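Local coordinates for protein succinate dehydrogenase subunit A (Mycolicibacterium smegmatis, PDB 7D6V) that probably oxidises succinate to fumarate at a bound FAD and passes the electrons on toward quinone, as the flavoprotein subunit of the Sdh1 complex, at residues T74-K79 with L615-K620; L177-G182 with L234-A239; H485-Q490 with K516-N521; A503-A508 with A553-T558; Q602-P607 with K620-E625. One frame throughout, in Å; residues are numbered along the deposited sequence.

In the fold
From the N terminus, contact 1 opens first, at the end of helix 67-76. It does not close until 615-620, so contacts 2, 3 and 4 all lie within its long loop. Contact 2 spans about fifty residues and packs the outer strand 172-179 against helix 230-236. Contacts 3 and 4 follow and cross, since 503-508 comes before 516-521 and 553-558 after it. They tie helix 502-518 to helices 481-495 and 532-556. Contact 5 opens at 602-607, before contact 1 closes, and the two also cross. They share K620 and touch through K79 and Y621. Together they place the C-terminal tail beside helix 67-76.

Contact 1 of 5, residues T74-K79 with L615-K620; sequences TMRGGK and LSELEK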
# COMPACT_ATOMS: atom_id res chain seq x y z
N THR A 74 -14.69 5.69 -25.37
CA THR A 74 -13.26 5.52 -25.57
C THR A 74 -12.81 6.15 -26.88
O THR A 74 -11.75 6.79 -26.94
CB THR A 74 -12.91 4.03 -25.54
OG1 THR A 74 -13.07 3.53 -24.21
CG2 THR A 74 -11.48 3.80 -25.98
N MET A 75 -13.60 6.01 -27.94
CA MET A 75 -13.22 6.58 -29.23
C MET A 75 -13.25 8.10 -29.19
O MET A 75 -12.43 8.76 -29.83
CB MET A 75 -14.15 6.05 -30.33
CG MET A 75 -13.94 4.58 -30.65
SD MET A 75 -12.26 4.14 -31.12
CE MET A 75 -12.11 5.01 -32.67
N ARG A 76 -14.20 8.68 -28.44
CA ARG A 76 -14.24 10.13 -28.27
C ARG A 76 -13.03 10.63 -27.50
O ARG A 76 -12.37 11.59 -27.91
CB ARG A 76 -15.52 10.53 -27.54
CG ARG A 76 -16.62 11.01 -28.43
CD ARG A 76 -17.79 11.49 -27.60
NE ARG A 76 -18.43 10.39 -26.90
CZ ARG A 76 -19.33 9.57 -27.44
NH1 ARG A 76 -19.69 9.73 -28.70
NH2 ARG A 76 -19.85 8.60 -26.72
N GLY A 77 -12.74 10.00 -26.37
CA GLY A 77 -11.59 10.33 -25.55
C GLY A 77 -10.34 9.71 -26.12
O GLY A 77 -9.90 8.64 -25.66
N GLY A 78 -9.76 10.35 -27.12
CA GLY A 78 -8.74 9.75 -27.94
C GLY A 78 -8.86 10.29 -29.35
O GLY A 78 -8.00 10.05 -30.20
N LYS A 79 -9.95 11.01 -29.59
CA LYS A 79 -10.14 11.81 -30.80
C LYS A 79 -10.13 10.94 -32.06
O LYS A 79 -9.69 11.38 -33.12
CB LYS A 79 -9.10 12.92 -30.91
CG LYS A 79 -9.51 14.20 -30.19
CD LYS A 79 -9.52 14.02 -28.69
CE LYS A 79 -10.02 15.27 -27.99
NZ LYS A 79 -10.24 15.01 -26.54
N LEU A 615 -23.26 11.52 -38.17
CA LEU A 615 -22.43 12.22 -39.14
C LEU A 615 -21.96 13.56 -38.58
O LEU A 615 -20.85 14.01 -38.89
CB LEU A 615 -23.17 12.43 -40.45
CG LEU A 615 -23.40 11.20 -41.33
CD1 LEU A 615 -24.26 11.57 -42.52
CD2 LEU A 615 -22.06 10.66 -41.78
N SER A 616 -22.79 14.20 -37.76
CA SER A 616 -22.42 15.50 -37.20
C SER A 616 -21.17 15.38 -36.33
O SER A 616 -20.29 16.25 -36.39
CB SER A 616 -23.58 16.08 -36.40
OG SER A 616 -23.97 15.20 -35.36
N GLU A 617 -21.08 14.33 -35.52
CA GLU A 617 -19.92 14.16 -34.66
C GLU A 617 -18.71 13.66 -35.45
O GLU A 617 -17.58 14.08 -35.19
CB GLU A 617 -20.24 13.21 -33.52
CG GLU A 617 -19.05 12.81 -32.69
CD GLU A 617 -19.39 11.78 -31.64
OE1 GLU A 617 -20.44 11.13 -31.77
OE2 GLU A 617 -18.61 11.64 -30.68
N LEU A 618 -18.93 12.77 -36.41
CA LEU A 618 -17.81 12.20 -37.16
C LEU A 618 -17.24 13.17 -38.18
O LEU A 618 -16.11 12.97 -38.64
CB LEU A 618 -18.25 10.91 -37.85
CG LEU A 618 -18.59 9.74 -36.93
CD1 LEU A 618 -19.23 8.61 -37.72
CD2 LEU A 618 -17.35 9.25 -36.20
N GLU A 619 -17.99 14.20 -38.56
CA GLU A 619 -17.51 15.18 -39.52
C GLU A 619 -16.51 16.15 -38.90
O GLU A 619 -15.91 16.94 -39.63
CB GLU A 619 -18.68 15.94 -40.13
CG GLU A 619 -19.30 15.24 -41.32
CD GLU A 619 -20.32 16.10 -42.03
OE1 GLU A 619 -20.87 17.02 -41.40
OE2 GLU A 619 -20.58 15.84 -43.23
N LYS A 620 -16.34 16.12 -37.59
CA LYS A 620 -15.34 16.93 -36.91
C LYS A 620 -13.99 16.23 -36.79
O LYS A 620 -13.03 16.86 -36.35
CB LYS A 620 -15.84 17.31 -35.52
CG LYS A 620 -17.29 17.74 -35.49
CD LYS A 620 -17.70 18.22 -34.11
CE LYS A 620 -17.53 17.11 -33.08
NZ LYS A 620 -18.36 17.35 -31.87
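R76 and E617 meet at the protein surface, with their side chains roughly perpendicular. The flat groups at their ends are nearly coplanar, with guanidinium and carboxylate planes 19° apart. R76 NH1 donates to E617 OE2 at 3.0 Å in a salt bridge. The bond is nearly straight, with an N-H...O angle of 167°. OE2 receives it on its syn lone pair, and lies almost exactly in the guanidinium plane. The second oxygen, E617 OE1, is farther from R76 NH1 at 3.5 Å.

E617 reaches out as an extended chain, its CG anti to the backbone N. R76 bends at chi3 (-68°), which turns its guanidinium edge to the acid. R76 is the last helical residue of helix 67-76. A Schellman motif with K79 as its C-prime residue closes that helix. Its bonds run from F80 N to M75 O and from K79 N to R76 O, the latter at 3.0 Å.

R76 NH2 makes a second salt bridge, to D73 OD1. The pair with E617 joins helix 67-76 to helix 615-618. The guanidinium is shared by two acids, one in its own helix and one in helix 615-618. This should stabilise its positive charge.

Contact 2 of 5, residues L177-G182 with L234-A239; sequences LILDDG and LRAGSA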
# COMPACT_ATOMS: atom_id res chain seq x y z
N LEU A 177 17.18 -8.72 -25.37
CA LEU A 177 16.41 -9.84 -25.90
C LEU A 177 17.25 -10.54 -26.96
O LEU A 177 17.78 -9.90 -27.86
CB LEU A 177 15.08 -9.37 -26.51
CG LEU A 177 14.08 -8.72 -25.56
CD1 LEU A 177 12.80 -8.36 -26.30
CD2 LEU A 177 13.78 -9.64 -24.40
N ILE A 178 17.37 -11.85 -26.83
CA ILE A 178 18.22 -12.64 -27.72
C ILE A 178 17.38 -13.15 -28.88
O ILE A 178 16.25 -13.62 -28.70
CB ILE A 178 18.87 -13.81 -26.95
CG1 ILE A 178 19.58 -13.28 -25.70
CG2 ILE A 178 19.85 -14.54 -27.84
CD1 ILE A 178 20.71 -12.33 -25.98
N LEU A 179 17.94 -13.05 -30.08
CA LEU A 179 17.27 -13.46 -31.31
C LEU A 179 18.04 -14.60 -31.96
O LEU A 179 19.27 -14.69 -31.84
CB LEU A 179 17.15 -12.28 -32.28
CG LEU A 179 15.86 -11.47 -32.27
CD1 LEU A 179 15.54 -10.95 -30.89
CD2 LEU A 179 15.98 -10.32 -33.24
N ASP A 180 17.31 -15.46 -32.66
CA ASP A 180 17.93 -16.56 -33.41
C ASP A 180 18.05 -16.24 -34.89
O ASP A 180 19.15 -16.19 -35.43
CB ASP A 180 17.11 -17.84 -33.20
CG ASP A 180 17.81 -19.08 -33.74
OD1 ASP A 180 18.96 -18.96 -34.21
OD2 ASP A 180 17.20 -20.17 -33.69
N ASP A 181 16.93 -15.99 -35.56
CA ASP A 181 16.92 -15.58 -36.96
C ASP A 181 15.87 -14.48 -37.12
O ASP A 181 15.01 -14.51 -38.00
CB ASP A 181 16.68 -16.78 -37.87
CG ASP A 181 16.79 -16.44 -39.35
OD1 ASP A 181 17.88 -16.65 -39.92
OD2 ASP A 181 15.79 -16.01 -39.96
N GLY A 182 15.93 -13.49 -36.23
CA GLY A 182 14.89 -12.49 -36.14
C GLY A 182 13.74 -12.87 -35.24
O GLY A 182 12.84 -12.05 -35.03
N LEU A 234 12.24 -2.26 -29.40
CA LEU A 234 12.76 -1.46 -30.49
C LEU A 234 14.12 -1.98 -30.96
O LEU A 234 14.40 -1.99 -32.16
CB LEU A 234 12.83 -0.00 -30.03
CG LEU A 234 13.10 1.13 -31.00
CD1 LEU A 234 12.00 1.19 -32.03
CD2 LEU A 234 13.18 2.42 -30.23
N ARG A 235 14.96 -2.43 -30.03
CA ARG A 235 16.24 -3.03 -30.40
C ARG A 235 16.10 -4.47 -30.87
O ARG A 235 16.95 -4.95 -31.63
CB ARG A 235 17.21 -2.96 -29.22
CG ARG A 235 17.70 -1.56 -28.89
CD ARG A 235 18.88 -1.58 -27.93
NE ARG A 235 18.55 -2.21 -26.65
CZ ARG A 235 18.23 -1.53 -25.55
NH1 ARG A 235 17.94 -2.18 -24.44
NH2 ARG A 235 18.20 -0.21 -25.57
N ALA A 236 15.05 -5.17 -30.45
CA ALA A 236 14.81 -6.52 -30.96
C ALA A 236 14.30 -6.48 -32.39
O ALA A 236 14.50 -7.44 -33.15
CB ALA A 236 13.82 -7.26 -30.07
N GLY A 237 13.63 -5.40 -32.78
CA GLY A 237 13.25 -5.23 -34.17
C GLY A 237 11.79 -4.91 -34.38
O GLY A 237 11.31 -4.90 -35.52
N SER A 238 11.07 -4.66 -33.29
CA SER A 238 9.67 -4.28 -33.38
C SER A 238 9.58 -2.77 -33.61
O SER A 238 10.58 -2.09 -33.86
CB SER A 238 8.91 -4.72 -32.14
OG SER A 238 9.14 -6.10 -31.88
N ALA A 239 8.38 -2.23 -33.50
CA ALA A 239 8.12 -0.84 -33.83
C ALA A 239 7.31 -0.19 -32.72
O ALA A 239 6.61 -0.86 -31.95
CB ALA A 239 7.39 -0.72 -35.16
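A236 meets L177 and L179 where the end of helix 230-236 lies against strand 172-179. Along the second segment, L234 comes first and packs on L545 and C549 of helix 532-556. R235 NH1 bonds N542 OD1, and its NE makes a long, weak ion pair with E176 of the same strand 172-179. A236 then makes the contact. Its CB points to the strand and touches L177 CD1 at 4.1 Å and L179 CD1 at 4.2 Å. The methyl thus meets one branch from each leucine. The second branch of L179 lies by the backbone instead, with CD2 3.2 Å from A236 O.

L177 and L179 are two apart in the strand and face the helix, while I178 between them points away. L177 places CG beside the backbone N (chi1 -63°), and its CD1 ends over A236. The two backbones are nearest at L177 and A236, whose CA atoms are 6.3 Å apart.

G237 ends the helix with a positive phi of 129°. Beyond it the chain leaves the strand, and A239 bonds E395 through its backbone.

The contact is apolar and mostly buried. The side chain of L177 is about 9 Å from the FAD. Strand 172-179 is the outermost of its mixed sheet within this chain. Strand 184-191 pairs with it on one side, and helix 230-236 covers the leucine face.

Contact 3 of 5, residues H485-Q490 with K516-N521; sequences HAELQQ and KRRYAN
The C-terminal helical region, as in related flavoproteins of this family, carries this contact: E487 of helix 481-495 meets R518 at the end of helix 502-518. The two helices follow each other in the chain. Next to E487, L488 turns inward and packs on L512 and L515 of the second helix. The charged pair lies at the surface beside that apolar seam.

The two side chains come together nearly square to each other, and the carboxylate and guanidinium planes are 61° apart. The pair is therefore not a flat two-pronged clasp. R518 NH1 donates to E487 OE1 in a salt bridge. The modelled separation of R518 NH1 and E487 OE1 is 2.4 Å, which is doubtful in detail at this resolution. A second bond, R518 NH2 to E487 OE2, is weak at 3.4 Å. OE2 lies at the edge of the guanidinium, in its plane.

E487 is extended beyond CG and reaches R518 with its carboxylate. R518 bends at chi3 (59°), and the bend turns both terminal nitrogens to the acid.

R518 NH2 also forms a salt bridge with E479 OE2. E479 bonds the backbone of N521 as well, so the chain before helix 481-495 is tied to the end of helix 502-518.

One arginine is thus shared by two acids. The carboxylates should stabilise its positive charge, and it should offset their negative charges in turn.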
# COMPACT_ATOMS: atom_id res chain seq x y z
N HIS A 485 21.64 11.74 -16.09
CA HIS A 485 20.20 11.54 -15.94
C HIS A 485 19.49 12.85 -15.64
O HIS A 485 18.42 13.13 -16.20
CB HIS A 485 19.93 10.51 -14.84
CG HIS A 485 18.48 10.18 -14.67
ND1 HIS A 485 17.94 9.83 -13.45
CD2 HIS A 485 17.46 10.15 -15.56
CE1 HIS A 485 16.65 9.59 -13.60
NE2 HIS A 485 16.34 9.78 -14.87
N ALA A 486 20.06 13.66 -14.75
CA ALA A 486 19.45 14.95 -14.43
C ALA A 486 19.42 15.87 -15.64
O ALA A 486 18.43 16.58 -15.87
CB ALA A 486 20.20 15.61 -13.27
N GLU A 487 20.50 15.88 -16.42
CA GLU A 487 20.52 16.72 -17.62
C GLU A 487 19.47 16.28 -18.63
O GLU A 487 18.78 17.11 -19.22
CB GLU A 487 21.91 16.72 -18.24
CG GLU A 487 22.97 17.35 -17.36
CD GLU A 487 24.27 17.58 -18.09
OE1 GLU A 487 24.31 17.40 -19.32
OE2 GLU A 487 25.27 17.96 -17.43
N LEU A 488 19.33 14.96 -18.82
CA LEU A 488 18.29 14.46 -19.71
C LEU A 488 16.91 14.85 -19.22
O LEU A 488 16.05 15.27 -20.01
CB LEU A 488 18.39 12.94 -19.83
CG LEU A 488 17.19 12.28 -20.51
CD1 LEU A 488 17.20 12.54 -22.00
CD2 LEU A 488 17.15 10.79 -20.24
N GLN A 489 16.67 14.72 -17.91
CA GLN A 489 15.36 15.06 -17.36
C GLN A 489 15.04 16.53 -17.57
O GLN A 489 13.92 16.88 -17.97
CB GLN A 489 15.31 14.70 -15.88
CG GLN A 489 15.16 13.22 -15.63
CD GLN A 489 14.88 12.91 -14.18
OE1 GLN A 489 15.58 13.38 -13.29
NE2 GLN A 489 13.85 12.11 -13.93
N GLN A 490 16.01 17.41 -17.31
CA GLN A 490 15.79 18.83 -17.51
C GLN A 490 15.51 19.15 -18.98
O GLN A 490 14.60 19.92 -19.29
CB GLN A 490 17.00 19.63 -17.01
CG GLN A 490 16.79 21.14 -17.03
CD GLN A 490 15.73 21.59 -16.05
OE1 GLN A 490 15.99 21.71 -14.85
NE2 GLN A 490 14.53 21.85 -16.55
N LYS A 516 23.94 11.69 -25.75
CA LYS A 516 24.27 10.30 -26.05
C LYS A 516 25.73 10.14 -26.46
O LYS A 516 26.27 9.04 -26.33
CB LYS A 516 23.35 9.75 -27.14
CG LYS A 516 23.66 10.21 -28.54
CD LYS A 516 22.48 9.98 -29.47
CE LYS A 516 22.40 8.53 -29.90
NZ LYS A 516 21.40 8.35 -31.00
N ARG A 517 26.37 11.20 -26.96
CA ARG A 517 27.82 11.13 -27.14
C ARG A 517 28.54 11.12 -25.80
O ARG A 517 29.53 10.39 -25.63
CB ARG A 517 28.30 12.31 -27.99
CG ARG A 517 29.79 12.29 -28.27
CD ARG A 517 30.29 13.66 -28.68
NE ARG A 517 29.95 14.68 -27.69
CZ ARG A 517 30.65 14.93 -26.59
NH1 ARG A 517 31.75 14.23 -26.33
NH2 ARG A 517 30.26 15.88 -25.75
N ARG A 518 28.07 11.91 -24.84
CA ARG A 518 28.65 11.90 -23.50
C ARG A 518 28.39 10.58 -22.79
O ARG A 518 29.17 10.20 -21.90
CB ARG A 518 28.10 13.06 -22.67
CG ARG A 518 28.69 14.41 -23.01
CD ARG A 518 27.98 15.51 -22.24
NE ARG A 518 28.06 15.30 -20.80
CZ ARG A 518 27.32 15.96 -19.91
NH1 ARG A 518 26.44 16.86 -20.32
NH2 ARG A 518 27.46 15.71 -18.62
N TYR A 519 27.30 9.89 -23.13
CA TYR A 519 26.99 8.62 -22.49
C TYR A 519 28.06 7.56 -22.73
O TYR A 519 28.17 6.62 -21.94
CB TYR A 519 25.64 8.10 -22.98
CG TYR A 519 25.22 6.80 -22.35
CD1 TYR A 519 24.84 6.74 -21.02
CD2 TYR A 519 25.20 5.62 -23.09
CE1 TYR A 519 24.46 5.55 -20.44
CE2 TYR A 519 24.82 4.43 -22.51
CZ TYR A 519 24.45 4.40 -21.19
OH TYR A 519 24.08 3.21 -20.62
N ALA A 520 28.84 7.68 -23.80
CA ALA A 520 29.89 6.70 -24.06
C ALA A 520 31.01 6.75 -23.03
O ALA A 520 31.84 5.83 -23.01
CB ALA A 520 30.47 6.92 -25.46
N ASN A 521 31.06 7.77 -22.19
CA ASN A 521 32.11 7.94 -21.19
C ASN A 521 31.62 7.69 -19.77
O ASN A 521 32.32 8.03 -18.82
CB ASN A 521 32.72 9.33 -21.29
CG ASN A 521 33.47 9.55 -22.58
OD1 ASN A 521 34.26 8.71 -23.00
ND2 ASN A 521 33.21 10.68 -23.23

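Contact 4 of 5, residues A503-A508 with A553-T558; sequences AEIQEA and AALQRT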
# COMPACT_ATOMS: atom_id res chain seq x y z
N ALA A 503 11.30 24.85 -32.90
CA ALA A 503 12.67 25.18 -32.54
C ALA A 503 13.10 24.47 -31.26
O ALA A 503 14.23 23.99 -31.17
CB ALA A 503 12.83 26.69 -32.40
N GLU A 504 12.21 24.39 -30.27
CA GLU A 504 12.57 23.74 -29.02
C GLU A 504 12.74 22.23 -29.20
O GLU A 504 13.63 21.63 -28.60
CB GLU A 504 11.53 24.04 -27.95
CG GLU A 504 11.30 25.51 -27.71
CD GLU A 504 10.23 25.77 -26.67
OE1 GLU A 504 9.58 24.80 -26.24
OE2 GLU A 504 10.05 26.94 -26.28
N ILE A 505 11.90 21.61 -30.03
CA ILE A 505 12.07 20.18 -30.30
C ILE A 505 13.37 19.94 -31.06
O ILE A 505 14.09 18.96 -30.80
CB ILE A 505 10.86 19.63 -31.07
CG1 ILE A 505 9.58 19.78 -30.25
CG2 ILE A 505 11.07 18.17 -31.39
CD1 ILE A 505 8.33 19.69 -31.08
N GLN A 506 13.70 20.81 -32.01
CA GLN A 506 14.96 20.67 -32.74
C GLN A 506 16.15 20.81 -31.80
O GLN A 506 17.12 20.05 -31.90
CB GLN A 506 15.03 21.70 -33.86
CG GLN A 506 16.15 21.43 -34.85
CD GLN A 506 15.93 20.16 -35.64
OE1 GLN A 506 14.96 20.04 -36.38
NE2 GLN A 506 16.83 19.20 -35.47
N GLU A 507 16.09 21.77 -30.88
CA GLU A 507 17.16 21.92 -29.89
C GLU A 507 17.24 20.71 -28.97
O GLU A 507 18.33 20.29 -28.58
CB GLU A 507 16.94 23.20 -29.09
CG GLU A 507 17.92 23.41 -27.96
CD GLU A 507 17.47 24.50 -27.00
OE1 GLU A 507 16.43 25.13 -27.27
OE2 GLU A 507 18.16 24.72 -25.99
N ALA A 508 16.09 20.13 -28.62
CA ALA A 508 16.09 18.93 -27.80
C ALA A 508 16.78 17.78 -28.51
O ALA A 508 17.57 17.05 -27.90
CB ALA A 508 14.66 18.54 -27.44
N ALA A 553 9.00 11.96 -33.06
CA ALA A 553 7.57 11.89 -33.34
C ALA A 553 6.90 13.24 -33.12
O ALA A 553 6.07 13.68 -33.94
CB ALA A 553 6.92 10.82 -32.47
N ALA A 554 7.24 13.92 -32.02
CA ALA A 554 6.64 15.22 -31.73
C ALA A 554 7.02 16.26 -32.78
O ALA A 554 6.22 17.14 -33.10
CB ALA A 554 7.06 15.70 -30.34
N LEU A 555 8.24 16.18 -33.32
CA LEU A 555 8.61 17.09 -34.39
C LEU A 555 7.85 16.78 -35.67
O LEU A 555 7.49 17.69 -36.42
CB LEU A 555 10.12 17.03 -34.64
CG LEU A 555 10.64 18.02 -35.68
CD1 LEU A 555 10.66 19.43 -35.11
CD2 LEU A 555 12.01 17.61 -36.18
N GLN A 556 7.61 15.49 -35.94
CA GLN A 556 7.01 15.13 -37.22
C GLN A 556 5.50 15.39 -37.26
O GLN A 556 4.98 15.73 -38.33
CB GLN A 556 7.30 13.67 -37.54
CG GLN A 556 7.16 13.35 -39.01
CD GLN A 556 8.14 12.29 -39.46
OE1 GLN A 556 9.21 12.13 -38.88
NE2 GLN A 556 7.77 11.55 -40.50
N ARG A 557 4.79 15.23 -36.15
CA ARG A 557 3.34 15.43 -36.16
C ARG A 557 3.03 16.92 -36.07
O ARG A 557 3.11 17.52 -35.00
CB ARG A 557 2.67 14.67 -35.03
CG ARG A 557 1.15 14.84 -35.02
CD ARG A 557 0.46 13.84 -34.13
NE ARG A 557 0.49 12.49 -34.68
CZ ARG A 557 -0.50 11.93 -35.35
NH1 ARG A 557 -1.62 12.60 -35.56
NH2 ARG A 557 -0.38 10.70 -35.82
N THR A 558 2.66 17.52 -37.20
CA THR A 558 2.38 18.96 -37.27
C THR A 558 0.88 19.23 -37.17
O THR A 558 0.25 19.75 -38.10
CB THR A 558 2.97 19.55 -38.55
OG1 THR A 558 2.42 18.87 -39.68
CG2 THR A 558 4.48 19.40 -38.55
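I505 and L555 bring helices 502-518 and 532-556 close together, with I505 CA and L555 CA 6.2 Å apart. Their side chains approach at a slant. The isoleucine begins at CB, which meets L555 CD1 at 4.0 Å. I505 CG2 rests on L555 CB at 3.6 Å and also touches L555 CD1. The other branch runs out through CG1, which is anti to the carbonyl carbon (chi1 -61°), and ends at CD1. That tip reaches one residue back along the partner helix. I505 CD1 lies 3.9 Å from A554 O and 4.3 Å from A554 CB.

L555 has a second neighbour. Q506 bends at chi2 (66°), and its OE1 comes to 3.8 Å from L555 CD2. No hydrogen bond joins the two segments. The packing is mainly apolar, with Q506 OE1 and A554 O also in van der Waals touch.

R500 of strand 499-500 packs on both I505 and A554. R566 NH2 bonds L555 O, and more weakly A554 O, at the end of helix 532-556. L495 of helix 481-495 packs on E504, E507 and A508, so three helices meet here.

Contact 5 of 5, residues Q602-P607 with K620-E625; sequences QVPMRP and KYYTPE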
# COMPACT_ATOMS: atom_id res chain seq x y z
N GLN A 602 -5.96 1.26 -40.58
CA GLN A 602 -6.95 0.41 -41.23
C GLN A 602 -8.28 1.14 -41.35
O GLN A 602 -8.63 1.97 -40.51
CB GLN A 602 -7.12 -0.89 -40.45
CG GLN A 602 -8.07 -1.89 -41.08
CD GLN A 602 -7.60 -2.35 -42.44
OE1 GLN A 602 -8.13 -1.94 -43.47
NE2 GLN A 602 -6.60 -3.22 -42.46
N VAL A 603 -9.01 0.83 -42.43
CA VAL A 603 -10.31 1.42 -42.75
C VAL A 603 -11.14 1.54 -41.48
O VAL A 603 -11.32 0.55 -40.76
CB VAL A 603 -11.03 0.57 -43.81
CG1 VAL A 603 -12.43 1.11 -44.07
CG2 VAL A 603 -10.22 0.53 -45.09
N PRO A 604 -11.65 2.75 -41.16
CA PRO A 604 -11.97 3.08 -39.76
C PRO A 604 -12.81 2.06 -39.00
O PRO A 604 -12.32 1.46 -38.05
CB PRO A 604 -12.72 4.42 -39.88
CG PRO A 604 -12.97 4.62 -41.36
CD PRO A 604 -11.88 3.90 -42.05
N MET A 605 -14.05 1.81 -39.42
CA MET A 605 -14.95 1.01 -38.60
C MET A 605 -16.01 0.38 -39.49
O MET A 605 -16.67 1.09 -40.26
CB MET A 605 -15.60 1.87 -37.50
CG MET A 605 -14.64 2.31 -36.38
SD MET A 605 -15.18 3.62 -35.29
CE MET A 605 -15.67 4.87 -36.47
N ARG A 606 -16.16 -0.94 -39.40
CA ARG A 606 -16.96 -1.67 -40.37
C ARG A 606 -18.48 -1.44 -40.21
O ARG A 606 -19.04 -0.71 -41.04
CB ARG A 606 -16.53 -3.14 -40.30
CG ARG A 606 -16.06 -3.57 -38.90
CD ARG A 606 -16.31 -5.05 -38.64
NE ARG A 606 -15.69 -5.49 -37.40
CZ ARG A 606 -16.27 -5.39 -36.21
NH1 ARG A 606 -15.64 -5.81 -35.12
NH2 ARG A 606 -17.48 -4.87 -36.10
N PRO A 607 -19.19 -1.99 -39.22
CA PRO A 607 -20.40 -1.31 -38.72
C PRO A 607 -20.21 -0.51 -37.44
O PRO A 607 -21.22 -0.11 -36.85
CB PRO A 607 -21.34 -2.49 -38.46
CG PRO A 607 -20.46 -3.53 -38.01
CD PRO A 607 -19.37 -3.45 -39.02
N LYS A 620 -16.34 16.12 -37.59
CA LYS A 620 -15.34 16.93 -36.91
C LYS A 620 -13.99 16.23 -36.79
O LYS A 620 -13.03 16.86 -36.35
CB LYS A 620 -15.84 17.31 -35.52
CG LYS A 620 -17.29 17.74 -35.49
CD LYS A 620 -17.70 18.22 -34.11
CE LYS A 620 -17.53 17.11 -33.08
NZ LYS A 620 -18.36 17.35 -31.87
N TYR A 621 -13.90 14.96 -37.18
CA TYR A 621 -12.69 14.19 -36.98
C TYR A 621 -12.25 13.47 -38.26
O TYR A 621 -11.07 13.17 -38.43
CB TYR A 621 -12.88 13.17 -35.86
CG TYR A 621 -13.19 13.77 -34.52
CD1 TYR A 621 -12.18 14.10 -33.63
CD2 TYR A 621 -14.50 14.01 -34.13
CE1 TYR A 621 -12.46 14.65 -32.40
CE2 TYR A 621 -14.79 14.56 -32.90
CZ TYR A 621 -13.76 14.88 -32.04
OH TYR A 621 -14.04 15.42 -30.82
N TYR A 622 -13.19 13.20 -39.15
CA TYR A 622 -12.93 12.39 -40.33
C TYR A 622 -13.06 13.22 -41.59
O TYR A 622 -13.86 14.16 -41.66
CB TYR A 622 -13.89 11.20 -40.40
CG TYR A 622 -13.57 10.07 -39.45
CD1 TYR A 622 -13.07 8.87 -39.92
CD2 TYR A 622 -13.78 10.21 -38.09
CE1 TYR A 622 -12.78 7.84 -39.05
CE2 TYR A 622 -13.49 9.19 -37.22
CZ TYR A 622 -12.99 8.00 -37.70
OH TYR A 622 -12.71 6.98 -36.83
N THR A 623 -12.26 12.87 -42.59
CA THR A 623 -12.44 13.41 -43.93
C THR A 623 -13.72 12.84 -44.53
O THR A 623 -14.25 11.84 -44.04
CB THR A 623 -11.24 13.07 -44.81
OG1 THR A 623 -11.16 11.65 -44.98
CG2 THR A 623 -9.95 13.57 -44.17
N PRO A 624 -14.25 13.46 -45.59
CA PRO A 624 -15.45 12.89 -46.23
C PRO A 624 -15.16 11.56 -46.90
O PRO A 624 -15.41 11.37 -48.09
CB PRO A 624 -15.85 13.96 -47.26
CG PRO A 624 -14.64 14.81 -47.43
CD PRO A 624 -13.93 14.80 -46.12
N GLU A 625 -14.62 10.63 -46.12
CA GLU A 625 -14.23 9.30 -46.58
C GLU A 625 -15.21 8.22 -46.16
O GLU A 625 -15.04 7.07 -46.58
CB GLU A 625 -12.84 8.95 -46.04
CG GLU A 625 -12.84 8.55 -44.57
CD GLU A 625 -11.46 8.58 -43.95
OE1 GLU A 625 -10.50 8.97 -44.64
OE2 GLU A 625 -11.33 8.21 -42.76
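P604 and Y622 form the tight part of a loop-to-loop contact. One loop comes before the short helix 615-618 and the other after it, so the chain doubles back on itself near its C terminus. The two side chains pass alongside one another, pointing opposite ways. P604 CB touches Y622 CE1 at 3.5 Å and lies at the edge of the ring, near its plane. P604 CG is a little farther from Y622 CE1, at 4.0 Å.

M605 meets the same tyrosine from another direction, its side chain almost at 90° to that of Y622. It bends at chi3 (-52°), which brings CE to 3.7 Å from Y622 OH. The methyl approaches obliquely. M605 and Y622 are both buried. W84 of helix 84-102 also packs on M605, and R577 makes a cation-pi contact with the Y622 ring.

The side chain of E625 makes only a loose approach. Its OE2 comes no closer than 4.2 Å to P604 CG, and no hydrogen bond crosses between the loops. E625 OE2 also has a long, weak ion pair with R577 NH1.

Solvent lies toward the start of the first loop, where Q602 and V603 are exposed. There the chain makes a local bond of its own: V603 N donates to Q602 OE1 at 3.1 Å, with the donor tilted 29° from the carbonyl plane.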